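Local coordinates for protein YcaO (Methanopyrus kandleri, PDB 6CIB) that binds adenine nucleotide and magnesium and probably activates peptide backbone amides for thioamidation, at residues V32-K37 / E48-R53; S172-F177 / R207-R212; S211-V216 / A327-V332; E226-M231 / P277-P282. One frame throughout, in Å; residues are numbered along the deposited sequence.

Contact 1 (32-37 with 48-53) belongs to the antiparallel sheet beside the nucleotide: the side chain of R50 comes to about 8 Å from that of S74, an ADP-binding residue, and to about 10 Å from the bound ADP itself. Contacts 2 and 3 lie on the opposite side of the chain's centre, 34 and 35 Å from contact 1 between centres. Their own centres are 13 Å apart, and they share S211 and R212, so one arginine takes part in both. Contact 4 (226-231 with 277-282) is a surface contact away from the annotated sites; its centre is 24 Å from that of contact 2, with nearest atoms about 10 Å apart.

Contact 1 of 4, residues V32-K37 / E48-R53; sequences VGVVEK and EIRRRR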
loop_
_atom_site.group_PDB
_atom_site.type_symbol
_atom_site.label_atom_id
_atom_site.label_comp_id
_atom_site.label_asym_id
_atom_site.label_seq_id
_atom_site.Cartn_x
_atom_site.Cartn_y
_atom_site.Cartn_z
ATOM N N VAL A 32 -16.223 -6.736 -12.629
ATOM C CA VAL A 32 -15.110 -5.800 -12.612
ATOM C C VAL A 32 -14.145 -6.039 -13.792
ATOM O O VAL A 32 -13.124 -5.355 -13.941
ATOM C CB VAL A 32 -14.481 -5.868 -11.198
ATOM C CG1 VAL A 32 -13.019 -6.278 -11.171
ATOM C CG2 VAL A 32 -14.820 -4.622 -10.397
ATOM N N GLY A 33 -14.487 -7.011 -14.636
ATOM C CA GLY A 33 -13.787 -7.219 -15.911
ATOM C C GLY A 33 -12.627 -8.199 -15.923
ATOM O O GLY A 33 -11.826 -8.176 -16.856
ATOM N N VAL A 34 -12.531 -9.050 -14.895
ATOM C CA VAL A 34 -11.530 -10.123 -14.854
ATOM C C VAL A 34 -11.847 -11.101 -15.984
ATOM O O VAL A 34 -12.970 -11.585 -16.099
ATOM C CB VAL A 34 -11.512 -10.865 -13.487
ATOM C CG1 VAL A 34 -10.650 -12.130 -13.542
ATOM C CG2 VAL A 34 -11.036 -9.935 -12.375
ATOM N N VAL A 35 -10.852 -11.366 -16.817
ATOM C CA VAL A 35 -11.033 -12.251 -17.965
ATOM C C VAL A 35 -10.120 -13.479 -17.893
ATOM O O VAL A 35 -10.365 -14.466 -18.585
ATOM C CB VAL A 35 -10.886 -11.506 -19.320
ATOM C CG1 VAL A 35 -12.115 -10.637 -19.586
ATOM C CG2 VAL A 35 -9.599 -10.687 -19.377
ATOM N N GLU A 36 -9.091 -13.415 -17.040
ATOM C CA GLU A 36 -8.180 -14.541 -16.822
ATOM C C GLU A 36 -7.564 -14.547 -15.418
ATOM O O GLU A 36 -7.314 -13.488 -14.830
ATOM C CB GLU A 36 -7.073 -14.541 -17.880
ATOM C CG GLU A 36 -6.544 -15.927 -18.235
ATOM C CD GLU A 36 -5.498 -15.913 -19.348
ATOM O OE1 GLU A 36 -5.163 -14.824 -19.878
ATOM O OE2 GLU A 36 -4.988 -17.005 -19.683
ATOM N N LYS A 37 -7.309 -15.752 -14.913
ATOM C CA LYS A 37 -6.752 -15.977 -13.579
ATOM C C LYS A 37 -5.566 -16.920 -13.665
ATOM O O LYS A 37 -5.589 -17.888 -14.434
ATOM C CB LYS A 37 -7.801 -16.591 -12.649
ATOM C CG LYS A 37 -9.059 -15.756 -12.467
ATOM C CD LYS A 37 -9.979 -16.371 -11.431
ATOM C CE LYS A 37 -11.241 -15.545 -11.306
ATOM N NZ LYS A 37 -12.109 -16.026 -10.193
ATOM N N GLU A 48 -1.552 -14.766 -6.691
ATOM C CA GLU A 48 -2.646 -14.818 -7.655
ATOM C C GLU A 48 -2.519 -13.690 -8.668
ATOM O O GLU A 48 -2.232 -12.545 -8.302
ATOM C CB GLU A 48 -3.984 -14.723 -6.924
ATOM C CG GLU A 48 -4.349 -15.971 -6.132
ATOM C CD GLU A 48 -4.751 -17.139 -7.024
ATOM O OE1 GLU A 48 -5.503 -16.929 -7.996
ATOM O OE2 GLU A 48 -4.323 -18.270 -6.745
ATOM N N ILE A 49 -2.708 -14.010 -9.944
ATOM C CA ILE A 49 -2.603 -12.979 -10.993
ATOM C C ILE A 49 -3.931 -12.881 -11.721
ATOM O O ILE A 49 -4.553 -13.903 -12.031
ATOM C CB ILE A 49 -1.420 -13.224 -11.970
ATOM C CG1 ILE A 49 -0.079 -13.122 -11.236
ATOM C CG2 ILE A 49 -1.401 -12.212 -13.119
ATOM C CD1 ILE A 49 0.513 -14.470 -10.904
ATOM N N ARG A 50 -4.357 -11.643 -11.971
ATOM C CA ARG A 50 -5.582 -11.367 -12.706
ATOM C C ARG A 50 -5.301 -10.521 -13.946
ATOM O O ARG A 50 -4.559 -9.535 -13.879
ATOM C CB ARG A 50 -6.603 -10.674 -11.794
ATOM C CG ARG A 50 -6.985 -11.470 -10.536
ATOM C CD ARG A 50 -7.854 -12.685 -10.874
ATOM N NE ARG A 50 -8.160 -13.518 -9.705
ATOM C CZ ARG A 50 -7.391 -14.509 -9.246
ATOM N NH1 ARG A 50 -6.249 -14.816 -9.855
ATOM N NH2 ARG A 50 -7.766 -15.196 -8.162
ATOM N N ARG A 51 -5.877 -10.936 -15.072
ATOM C CA ARG A 51 -5.945 -10.107 -16.266
ATOM C C ARG A 51 -7.335 -9.467 -16.285
ATOM O O ARG A 51 -8.355 -10.168 -16.254
ATOM C CB ARG A 51 -5.680 -10.940 -17.527
ATOM C CG ARG A 51 -5.567 -10.128 -18.815
ATOM C CD ARG A 51 -4.972 -10.942 -19.963
ATOM N NE ARG A 51 -5.818 -12.061 -20.380
ATOM C CZ ARG A 51 -6.774 -11.998 -21.308
ATOM N NH1 ARG A 51 -7.032 -10.866 -21.950
ATOM N NH2 ARG A 51 -7.486 -13.082 -21.605
ATOM N N ARG A 52 -7.349 -8.137 -16.306
ATOM C CA ARG A 52 -8.570 -7.330 -16.203
ATOM C C ARG A 52 -8.738 -6.410 -17.427
ATOM O O ARG A 52 -7.770 -5.791 -17.868
ATOM C CB ARG A 52 -8.513 -6.481 -14.925
ATOM C CG ARG A 52 -9.837 -5.861 -14.521
ATOM C CD ARG A 52 -9.701 -4.824 -13.415
ATOM N NE ARG A 52 -10.745 -3.813 -13.590
ATOM C CZ ARG A 52 -10.532 -2.532 -13.862
ATOM N NH1 ARG A 52 -9.303 -2.046 -13.954
ATOM N NH2 ARG A 52 -11.564 -1.726 -14.023
ATOM N N ARG A 53 -9.965 -6.321 -17.950
ATOM C CA ARG A 53 -10.299 -5.443 -19.081
ATOM C C ARG A 53 -11.207 -4.314 -18.643
ATOM O O ARG A 53 -12.170 -4.555 -17.916
ATOM C CB ARG A 53 -11.059 -6.214 -20.164
ATOM C CG ARG A 53 -10.219 -7.085 -21.062
ATOM C CD ARG A 53 -10.906 -7.224 -22.417
ATOM N NE ARG A 53 -10.680 -8.530 -23.037
ATOM C CZ ARG A 53 -9.519 -8.956 -23.544
ATOM N NH1 ARG A 53 -8.431 -8.189 -23.510
ATOM N NH2 ARG A 53 -9.444 -10.168 -24.082
HETATM O O HOH W 1 -14.327 -3.621 -16.653
#
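R51 and E36 meet with their flat ends nearly perpendicular, guanidinium and carboxylate planes 88° apart. NE of R51 reaches the anti lone pair of E36 OE1 at 2.9 Å in a salt bridge, while NH2 adds a weak bond to the same oxygen; NH1 turns to E58. One face of this guanidinium is covered centrally by CG2 of V35, 3.6 Å above the plane: chi1 of -74° sets CG1 anti to the carbonyl carbon and leaves CG2 between that carbon and the backbone N, facing R51. The hairpin of strands 34-42 and 45-54 carries a classic beta bulge here, V35 and E36 set against the single R51. The V35 N to R51 O bond is short, 2.8 Å, and nearly straight at 176°, whereas E36 N reaches that oxygen weakly. On the sheet's other face the aliphatic chain of K37 runs across the R50 guanidinium, CG 3.5 Å above its plane. R50 grips E48 OE1 with NH1 and NH2 in its own plane, and E29 receives R50 NE and K37 NZ. G33 ends the preceding helix in a Schellman motif. R52 NE gives an in-plane hydrogen bond to V32 O at 2.9 Å, while R52 NH2 forms a salt bridge with E86.

Contact 2 of 4, residues S172-F177 / R207-R212; sequences SIVEYF and RLLPSR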
loop_
_atom_site.group_PDB
_atom_site.type_symbol
_atom_site.label_atom_id
_atom_site.label_comp_id
_atom_site.label_asym_id
_atom_site.label_seq_id
_atom_site.Cartn_x
_atom_site.Cartn_y
_atom_site.Cartn_z
ATOM N N SER A 172 9.821 6.805 1.037
ATOM C CA SER A 172 10.196 8.074 0.397
ATOM C C SER A 172 11.283 8.841 1.161
ATOM O O SER A 172 12.182 9.405 0.551
ATOM C CB SER A 172 8.975 8.958 0.205
ATOM O OG SER A 172 8.083 8.381 -0.723
ATOM N N ILE A 173 11.190 8.833 2.488
ATOM C CA ILE A 173 12.204 9.416 3.373
ATOM C C ILE A 173 13.571 8.731 3.230
ATOM O O ILE A 173 14.588 9.410 3.090
ATOM C CB ILE A 173 11.669 9.508 4.840
ATOM C CG1 ILE A 173 11.218 10.936 5.138
ATOM C CG2 ILE A 173 12.684 9.095 5.894
ATOM C CD1 ILE A 173 9.991 11.370 4.369
ATOM N N VAL A 174 13.566 7.399 3.233
ATOM C CA VAL A 174 14.772 6.588 3.044
ATOM C C VAL A 174 15.448 6.873 1.695
ATOM O O VAL A 174 16.655 7.068 1.652
ATOM C CB VAL A 174 14.471 5.074 3.263
ATOM C CG1 VAL A 174 15.638 4.183 2.835
ATOM C CG2 VAL A 174 14.135 4.811 4.727
ATOM N N GLU A 175 14.669 6.931 0.614
ATOM C CA GLU A 175 15.209 7.214 -0.725
ATOM C C GLU A 175 15.657 8.674 -0.926
ATOM O O GLU A 175 16.684 8.920 -1.558
ATOM C CB GLU A 175 14.222 6.813 -1.837
ATOM C CG GLU A 175 13.787 5.347 -1.858
ATOM C CD GLU A 175 14.884 4.341 -2.185
ATOM O OE1 GLU A 175 15.999 4.726 -2.587
ATOM O OE2 GLU A 175 14.621 3.130 -2.038
ATOM N N TYR A 176 14.886 9.626 -0.401
ATOM C CA TYR A 176 15.207 11.057 -0.534
ATOM C C TYR A 176 16.546 11.413 0.125
ATOM O O TYR A 176 17.374 12.080 -0.490
ATOM C CB TYR A 176 14.082 11.921 0.047
ATOM C CG TYR A 176 14.175 13.399 -0.273
ATOM C CD1 TYR A 176 13.666 13.908 -1.475
ATOM C CD2 TYR A 176 14.747 14.295 0.635
ATOM C CE1 TYR A 176 13.740 15.266 -1.768
ATOM C CE2 TYR A 176 14.827 15.657 0.353
ATOM C CZ TYR A 176 14.322 16.136 -0.848
ATOM O OH TYR A 176 14.395 17.479 -1.131
ATOM N N PHE A 177 16.745 10.950 1.362
ATOM C CA PHE A 177 17.954 11.225 2.139
ATOM C C PHE A 177 19.008 10.136 2.010
ATOM O O PHE A 177 20.094 10.272 2.575
ATOM C CB PHE A 177 17.615 11.391 3.622
ATOM C CG PHE A 177 16.787 12.601 3.928
ATOM C CD1 PHE A 177 17.333 13.889 3.830
ATOM C CD2 PHE A 177 15.458 12.460 4.333
ATOM C CE1 PHE A 177 16.560 15.009 4.125
ATOM C CE2 PHE A 177 14.683 13.579 4.626
ATOM C CZ PHE A 177 15.234 14.852 4.523
ATOM N N ARG A 207 14.631 -4.871 6.929
ATOM C CA ARG A 207 14.988 -3.558 7.470
ATOM C C ARG A 207 13.819 -2.941 8.225
ATOM O O ARG A 207 12.670 -3.054 7.786
ATOM C CB ARG A 207 15.392 -2.597 6.349
ATOM C CG ARG A 207 16.538 -3.038 5.447
ATOM C CD ARG A 207 17.857 -3.198 6.188
ATOM N NE ARG A 207 18.886 -3.715 5.280
ATOM C CZ ARG A 207 19.382 -4.948 5.311
ATOM N NH1 ARG A 207 18.978 -5.823 6.230
ATOM N NH2 ARG A 207 20.308 -5.299 4.428
ATOM N N LEU A 208 14.109 -2.295 9.355
ATOM C CA LEU A 208 13.136 -1.428 10.006
ATOM C C LEU A 208 13.345 0.010 9.524
ATOM O O LEU A 208 14.356 0.640 9.836
ATOM C CB LEU A 208 13.211 -1.529 11.537
ATOM C CG LEU A 208 12.080 -0.828 12.310
ATOM C CD1 LEU A 208 10.748 -1.567 12.209
ATOM C CD2 LEU A 208 12.461 -0.625 13.768
ATOM N N LEU A 209 12.390 0.511 8.743
ATOM C CA LEU A 209 12.448 1.875 8.210
ATOM C C LEU A 209 12.124 2.878 9.304
ATOM O O LEU A 209 11.368 2.550 10.227
ATOM C CB LEU A 209 11.475 2.043 7.038
ATOM C CG LEU A 209 11.962 1.644 5.639
ATOM C CD1 LEU A 209 12.006 0.145 5.464
ATOM C CD2 LEU A 209 11.063 2.231 4.572
ATOM N N PRO A 210 12.706 4.096 9.226
ATOM C CA PRO A 210 12.270 5.147 10.147
ATOM C C PRO A 210 10.821 5.541 9.846
ATOM O O PRO A 210 10.504 5.968 8.732
ATOM C CB PRO A 210 13.233 6.302 9.843
ATOM C CG PRO A 210 13.694 6.054 8.441
ATOM C CD PRO A 210 13.813 4.558 8.367
ATOM N N SER A 211 9.947 5.349 10.826
ATOM C CA SER A 211 8.554 5.750 10.710
ATOM C C SER A 211 8.359 7.139 11.305
ATOM O O SER A 211 8.815 7.416 12.418
ATOM C CB SER A 211 7.659 4.736 11.417
ATOM O OG SER A 211 6.308 5.171 11.448
ATOM N N ARG A 212 7.665 7.997 10.565
ATOM C CA ARG A 212 7.324 9.338 11.044
ATOM C C ARG A 212 6.002 9.365 11.814
ATOM O O ARG A 212 5.565 10.426 12.242
ATOM C CB ARG A 212 7.278 10.331 9.883
ATOM C CG ARG A 212 8.625 10.590 9.231
ATOM C CD ARG A 212 8.394 11.117 7.830
ATOM N NE ARG A 212 8.702 12.526 7.724
ATOM C CZ ARG A 212 8.325 13.335 6.737
ATOM N NH1 ARG A 212 7.558 12.917 5.728
ATOM N NH2 ARG A 212 8.716 14.596 6.782
#
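The last turns of helix 154-177 pack against the end of strand 203-209 of a three-stranded antiparallel sheet, where I173 and V174 touch L209, P210 and R212. V174 turns CG2 to the strand: this methyl lies 3.7 Å from CD of P210 and 3.9 Å from CG of L209, touching both the proline ring and the leucine branch. A chi1 of 170° puts CG2 anti to the carbonyl carbon, beside the backbone N, on the side of L209 and P210. The side chains of V174 and P210 run roughly perpendicular, while I173 passes the proline heading the other way, CG2 of I173 coming to 4.1 Å from CG of P210. These contacts are apolar, while P210 O accepts from S170 OG of the same helix; at R212 a guanidinium presents one face to I173. CD1 of I173 sits 3.1 Å above the R212 plane, offset toward the rim, and 3.2 Å from R212 NH1, a tight fit. CG1 of I173 crosses the arm of R212 at a slant, 3.9 Å from R212 CD. NH1 of R212 forms a salt bridge with D169, one helical turn before I173, and NH2 bonds to the carbonyl O of N366.

Contact 3 of 4, residues S211-V216 / A327-V332; sequences SRVEGV and AGLGKV
L329 points its side chain at the loop 211-216, and its two terminal branches divide the work. CB leaves the backbone toward R212 and V213, and chi1 of -56° places CG anti to the carbonyl carbon, beside the backbone N; there the chain forks. CD1 of L329 goes to V213 and meets its CG2 methyl at 4.0 Å. CD2 of L329 goes to R212 instead, 3.4 Å above the guanidinium plane and offset toward the rim, at 3.4 Å from R212 NH1 and 3.7 Å from R212 CZ. It lies over the face opposite the one that I173 CD1 covers, so the guanidinium is sandwiched between two methyls. The two loops are connections in the fold: 211-216 joins strands 203-209 and 217-224 and holds a type II beta turn from V213 to V216, with G215 at positive phi; 327-332 leads from helix 313-325 into strand 332-336. A327 CB touches V213 CG2 at 4.1 Å and also sits against R212 O at 3.4 Å. A water bridges the two backbones, donating to R212 O and to A327 O at 2.6 Å each. Behind the contact, V213 also rests on V166 of helix 154-177 and on V324 of helix 313-325, while G328 O accepts from ND2 of N366, the residue whose carbonyl O binds R212.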
loop_
_atom_site.group_PDB
_atom_site.type_symbol
_atom_site.label_atom_id
_atom_site.label_comp_id
_atom_site.label_asym_id
_atom_site.label_seq_id
_atom_site.Cartn_x
_atom_site.Cartn_y
_atom_site.Cartn_z
ATOM N N SER A 211 9.947 5.349 10.826
ATOM C CA SER A 211 8.554 5.750 10.710
ATOM C C SER A 211 8.359 7.139 11.305
ATOM O O SER A 211 8.815 7.416 12.418
ATOM C CB SER A 211 7.659 4.736 11.417
ATOM O OG SER A 211 6.308 5.171 11.448
ATOM N N ARG A 212 7.665 7.997 10.565
ATOM C CA ARG A 212 7.324 9.338 11.044
ATOM C C ARG A 212 6.002 9.365 11.814
ATOM O O ARG A 212 5.565 10.426 12.242
ATOM C CB ARG A 212 7.278 10.331 9.883
ATOM C CG ARG A 212 8.625 10.590 9.231
ATOM C CD ARG A 212 8.394 11.117 7.830
ATOM N NE ARG A 212 8.702 12.526 7.724
ATOM C CZ ARG A 212 8.325 13.335 6.737
ATOM N NH1 ARG A 212 7.558 12.917 5.728
ATOM N NH2 ARG A 212 8.716 14.596 6.782
ATOM N N VAL A 213 5.379 8.196 11.992
ATOM C CA VAL A 213 4.094 8.085 12.686
ATOM C C VAL A 213 4.251 7.161 13.900
ATOM O O VAL A 213 4.591 5.982 13.762
ATOM C CB VAL A 213 2.974 7.558 11.748
ATOM C CG1 VAL A 213 1.629 7.495 12.472
ATOM C CG2 VAL A 213 2.864 8.412 10.482
ATOM N N GLU A 214 3.988 7.690 15.089
ATOM C CA GLU A 214 4.182 6.905 16.299
ATOM C C GLU A 214 3.130 5.817 16.465
ATOM O O GLU A 214 1.946 6.045 16.216
ATOM C CB GLU A 214 4.247 7.779 17.547
ATOM C CG GLU A 214 5.122 7.137 18.611
ATOM C CD GLU A 214 5.051 7.845 19.932
ATOM O OE1 GLU A 214 5.422 9.034 19.977
ATOM O OE2 GLU A 214 4.627 7.200 20.916
ATOM N N GLY A 215 3.591 4.639 16.878
ATOM C CA GLY A 215 2.747 3.459 16.983
ATOM C C GLY A 215 2.668 2.630 15.708
ATOM O O GLY A 215 2.127 1.527 15.738
ATOM N N VAL A 216 3.188 3.159 14.595
ATOM C CA VAL A 216 3.173 2.456 13.303
ATOM C C VAL A 216 4.605 2.096 12.901
ATOM O O VAL A 216 5.480 2.966 12.853
ATOM C CB VAL A 216 2.498 3.278 12.170
ATOM C CG1 VAL A 216 2.465 2.484 10.860
ATOM C CG2 VAL A 216 1.089 3.682 12.558
ATOM N N ALA A 327 1.512 13.759 13.279
ATOM C CA ALA A 327 2.845 13.497 12.741
ATOM C C ALA A 327 3.513 14.668 12.034
ATOM O O ALA A 327 4.684 14.571 11.652
ATOM C CB ALA A 327 2.799 12.272 11.826
ATOM N N GLY A 328 2.785 15.768 11.850
ATOM C CA GLY A 328 3.296 16.906 11.074
ATOM C C GLY A 328 3.280 16.632 9.580
ATOM O O GLY A 328 4.121 17.153 8.833
ATOM N N LEU A 329 2.318 15.818 9.142
ATOM C CA LEU A 329 2.216 15.401 7.734
ATOM C C LEU A 329 0.969 15.963 7.040
ATOM O O LEU A 329 0.514 15.413 6.038
ATOM C CB LEU A 329 2.249 13.866 7.629
ATOM C CG LEU A 329 3.426 13.081 8.225
ATOM C CD1 LEU A 329 3.192 11.583 8.099
ATOM C CD2 LEU A 329 4.758 13.455 7.601
ATOM N N GLY A 330 0.420 17.052 7.581
ATOM C CA GLY A 330 -0.761 17.709 7.017
ATOM C C GLY A 330 -2.061 17.007 7.368
ATOM O O GLY A 330 -2.153 16.312 8.396
ATOM N N LYS A 331 -3.062 17.194 6.507
ATOM C CA LYS A 331 -4.434 16.710 6.742
ATOM C C LYS A 331 -4.618 15.255 6.329
ATOM O O LYS A 331 -4.015 14.811 5.346
ATOM C CB LYS A 331 -5.447 17.574 5.982
ATOM C CG LYS A 331 -5.490 19.028 6.413
ATOM C CD LYS A 331 -6.369 19.824 5.462
ATOM C CE LYS A 331 -6.405 21.286 5.863
ATOM N NZ LYS A 331 -7.530 21.964 5.162
ATOM N N VAL A 332 -5.460 14.535 7.073
ATOM C CA VAL A 332 -5.837 13.145 6.752
ATOM C C VAL A 332 -7.218 13.190 6.111
ATOM O O VAL A 332 -8.217 13.472 6.792
ATOM C CB VAL A 332 -5.846 12.231 8.008
ATOM C CG1 VAL A 332 -6.286 10.804 7.659
ATOM C CG2 VAL A 332 -4.474 12.210 8.666
HETATM O O HOH W 2 6.441 12.877 12.433
#

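Contact 4 of 4, residues E226-M231 / P277-P282; sequences ERVEEM and PGKLTP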
loop_
_atom_site.group_PDB
_atom_site.type_symbol
_atom_site.label_atom_id
_atom_site.label_comp_id
_atom_site.label_asym_id
_atom_site.label_seq_id
_atom_site.Cartn_x
_atom_site.Cartn_y
_atom_site.Cartn_z
ATOM N N GLU A 226 20.881 -13.933 -8.412
ATOM C CA GLU A 226 21.789 -14.012 -9.559
ATOM C C GLU A 226 21.173 -13.475 -10.850
ATOM O O GLU A 226 21.894 -13.075 -11.763
ATOM C CB GLU A 226 22.402 -15.415 -9.722
ATOM C CG GLU A 226 21.442 -16.540 -10.076
ATOM C CD GLU A 226 22.133 -17.896 -10.194
ATOM O OE1 GLU A 226 23.379 -17.944 -10.342
ATOM O OE2 GLU A 226 21.425 -18.929 -10.138
ATOM N N ARG A 227 19.844 -13.452 -10.908
ATOM C CA ARG A 227 19.109 -12.727 -11.946
ATOM C C ARG A 227 18.646 -11.383 -11.390
ATOM O O ARG A 227 18.071 -11.316 -10.291
ATOM C CB ARG A 227 17.908 -13.539 -12.441
ATOM C CG ARG A 227 18.262 -14.800 -13.222
ATOM C CD ARG A 227 17.042 -15.668 -13.520
ATOM N NE ARG A 227 15.875 -14.899 -13.970
ATOM C CZ ARG A 227 15.683 -14.429 -15.206
ATOM N NH1 ARG A 227 16.577 -14.635 -16.171
ATOM N NH2 ARG A 227 14.581 -13.744 -15.478
ATOM N N VAL A 228 18.896 -10.324 -12.159
ATOM C CA VAL A 228 18.668 -8.941 -11.727
ATOM C C VAL A 228 17.177 -8.570 -11.538
ATOM O O VAL A 228 16.832 -7.823 -10.625
ATOM C CB VAL A 228 19.430 -7.934 -12.645
ATOM C CG1 VAL A 228 18.768 -7.780 -14.016
ATOM C CG2 VAL A 228 19.594 -6.586 -11.968
ATOM N N GLU A 229 16.309 -9.108 -12.392
ATOM C CA GLU A 229 14.863 -8.878 -12.325
ATOM C C GLU A 229 14.227 -9.492 -11.073
ATOM O O GLU A 229 13.123 -9.104 -10.683
ATOM C CB GLU A 229 14.148 -9.373 -13.598
ATOM C CG GLU A 229 14.696 -10.654 -14.216
ATOM C CD GLU A 229 15.977 -10.438 -15.023
ATOM O OE1 GLU A 229 17.001 -11.058 -14.664
ATOM O OE2 GLU A 229 15.972 -9.643 -15.998
ATOM N N GLU A 230 14.953 -10.420 -10.447
ATOM C CA GLU A 230 14.551 -11.071 -9.200
ATOM C C GLU A 230 15.082 -10.371 -7.947
ATOM O O GLU A 230 14.929 -10.872 -6.823
ATOM C CB GLU A 230 14.929 -12.552 -9.240
ATOM C CG GLU A 230 14.162 -13.279 -10.335
ATOM C CD GLU A 230 14.041 -14.766 -10.120
ATOM O OE1 GLU A 230 13.440 -15.415 -10.996
ATOM O OE2 GLU A 230 14.536 -15.284 -9.099
HETATM N N MSE A 231 15.696 -9.207 -8.154
HETATM C CA MSE A 231 16.115 -8.336 -7.059
HETATM C C MSE A 231 15.021 -7.326 -6.912
HETATM O O MSE A 231 14.966 -6.323 -7.631
HETATM C CB MSE A 231 17.484 -7.705 -7.307
HETATM C CG MSE A 231 18.540 -8.770 -7.055
HETATM SE SE MSE A 231 20.324 -8.022 -7.424
HETATM C CE MSE A 231 20.473 -6.825 -5.874
ATOM N N PRO A 277 18.768 2.385 -18.485
ATOM C CA PRO A 277 18.179 2.054 -19.786
ATOM C C PRO A 277 18.623 0.674 -20.312
ATOM O O PRO A 277 17.776 -0.115 -20.756
ATOM C CB PRO A 277 18.682 3.183 -20.693
ATOM C CG PRO A 277 18.930 4.321 -19.757
ATOM C CD PRO A 277 19.465 3.683 -18.509
ATOM N N GLY A 278 19.933 0.406 -20.264
ATOM C CA GLY A 278 20.499 -0.911 -20.569
ATOM C C GLY A 278 20.503 -1.796 -19.334
ATOM O O GLY A 278 20.463 -1.293 -18.200
ATOM N N LYS A 279 20.563 -3.111 -19.561
ATOM C CA LYS A 279 20.434 -4.108 -18.498
ATOM C C LYS A 279 21.553 -4.043 -17.463
ATOM O O LYS A 279 22.742 -4.156 -17.775
ATOM C CB LYS A 279 20.316 -5.522 -19.070
ATOM C CG LYS A 279 19.686 -6.512 -18.107
ATOM C CD LYS A 279 20.077 -7.929 -18.461
ATOM C CE LYS A 279 19.207 -8.932 -17.735
ATOM N NZ LYS A 279 19.477 -10.295 -18.256
ATOM N N LEU A 280 21.135 -3.877 -16.220
ATOM C CA LEU A 280 22.033 -3.788 -15.099
ATOM C C LEU A 280 22.514 -5.173 -14.667
ATOM O O LEU A 280 21.854 -6.197 -14.910
ATOM C CB LEU A 280 21.303 -3.082 -13.961
ATOM C CG LEU A 280 21.876 -1.910 -13.165
ATOM C CD1 LEU A 280 22.919 -1.086 -13.902
ATOM C CD2 LEU A 280 20.702 -1.036 -12.749
ATOM N N THR A 281 23.676 -5.192 -14.031
ATOM C CA THR A 281 24.206 -6.392 -13.413
ATOM C C THR A 281 23.729 -6.446 -11.937
ATOM O O THR A 281 23.485 -5.383 -11.340
ATOM C CB THR A 281 25.747 -6.404 -13.595
ATOM O OG1 THR A 281 26.185 -7.698 -14.003
ATOM C CG2 THR A 281 26.477 -5.958 -12.377
ATOM N N PRO A 282 23.580 -7.666 -11.349
ATOM C CA PRO A 282 23.191 -7.748 -9.928
ATOM C C PRO A 282 24.112 -6.964 -8.987
ATOM O O PRO A 282 23.618 -6.287 -8.074
ATOM C CB PRO A 282 23.256 -9.250 -9.621
ATOM C CG PRO A 282 23.036 -9.912 -10.941
ATOM C CD PRO A 282 23.650 -9.011 -11.969
#
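V228 points at the 279-282 backbone and lays both methyls on it. CG1 of V228 lies 3.6 Å from the carbonyl O of L280 and 3.9 Å from CE of K279; CG2 comes to 4.4 Å from CB of L280. With chi1 at 74°, CG1 stands between the backbone N and the carbonyl carbon, which brings it up against the lysine arm. P282 has two further contacts: its CG meets the carbonyl O of E226 at 3.5 Å, and its CB meets SE of M231, a selenomethionine, at 3.9 Å. The chain of M231 bends at chi3 (72°), and its methyl CE ends 3.9 Å from the carbonyl O of P282. The loop between strands 217-224 and 233-238 thus sits on the start of helix 282-288, where T281 occupies the N-cap position, though its side chain makes no capping bond, and P282 begins the first turn. Further out, K279 stretches its extended chain past V228 until NZ stands 4.2 Å from OE2 of E229, too far for a salt bridge, so at most a loose attraction. The 226-231 loop is braced from within by the backbone bonds E230 N to R227 O and M231 N to V228 O. E229 OE1 lies over the R227 guanidinium face, a long charge pairing only, while E230 is bound by R260. L285 of the helix receives both V228 and M231.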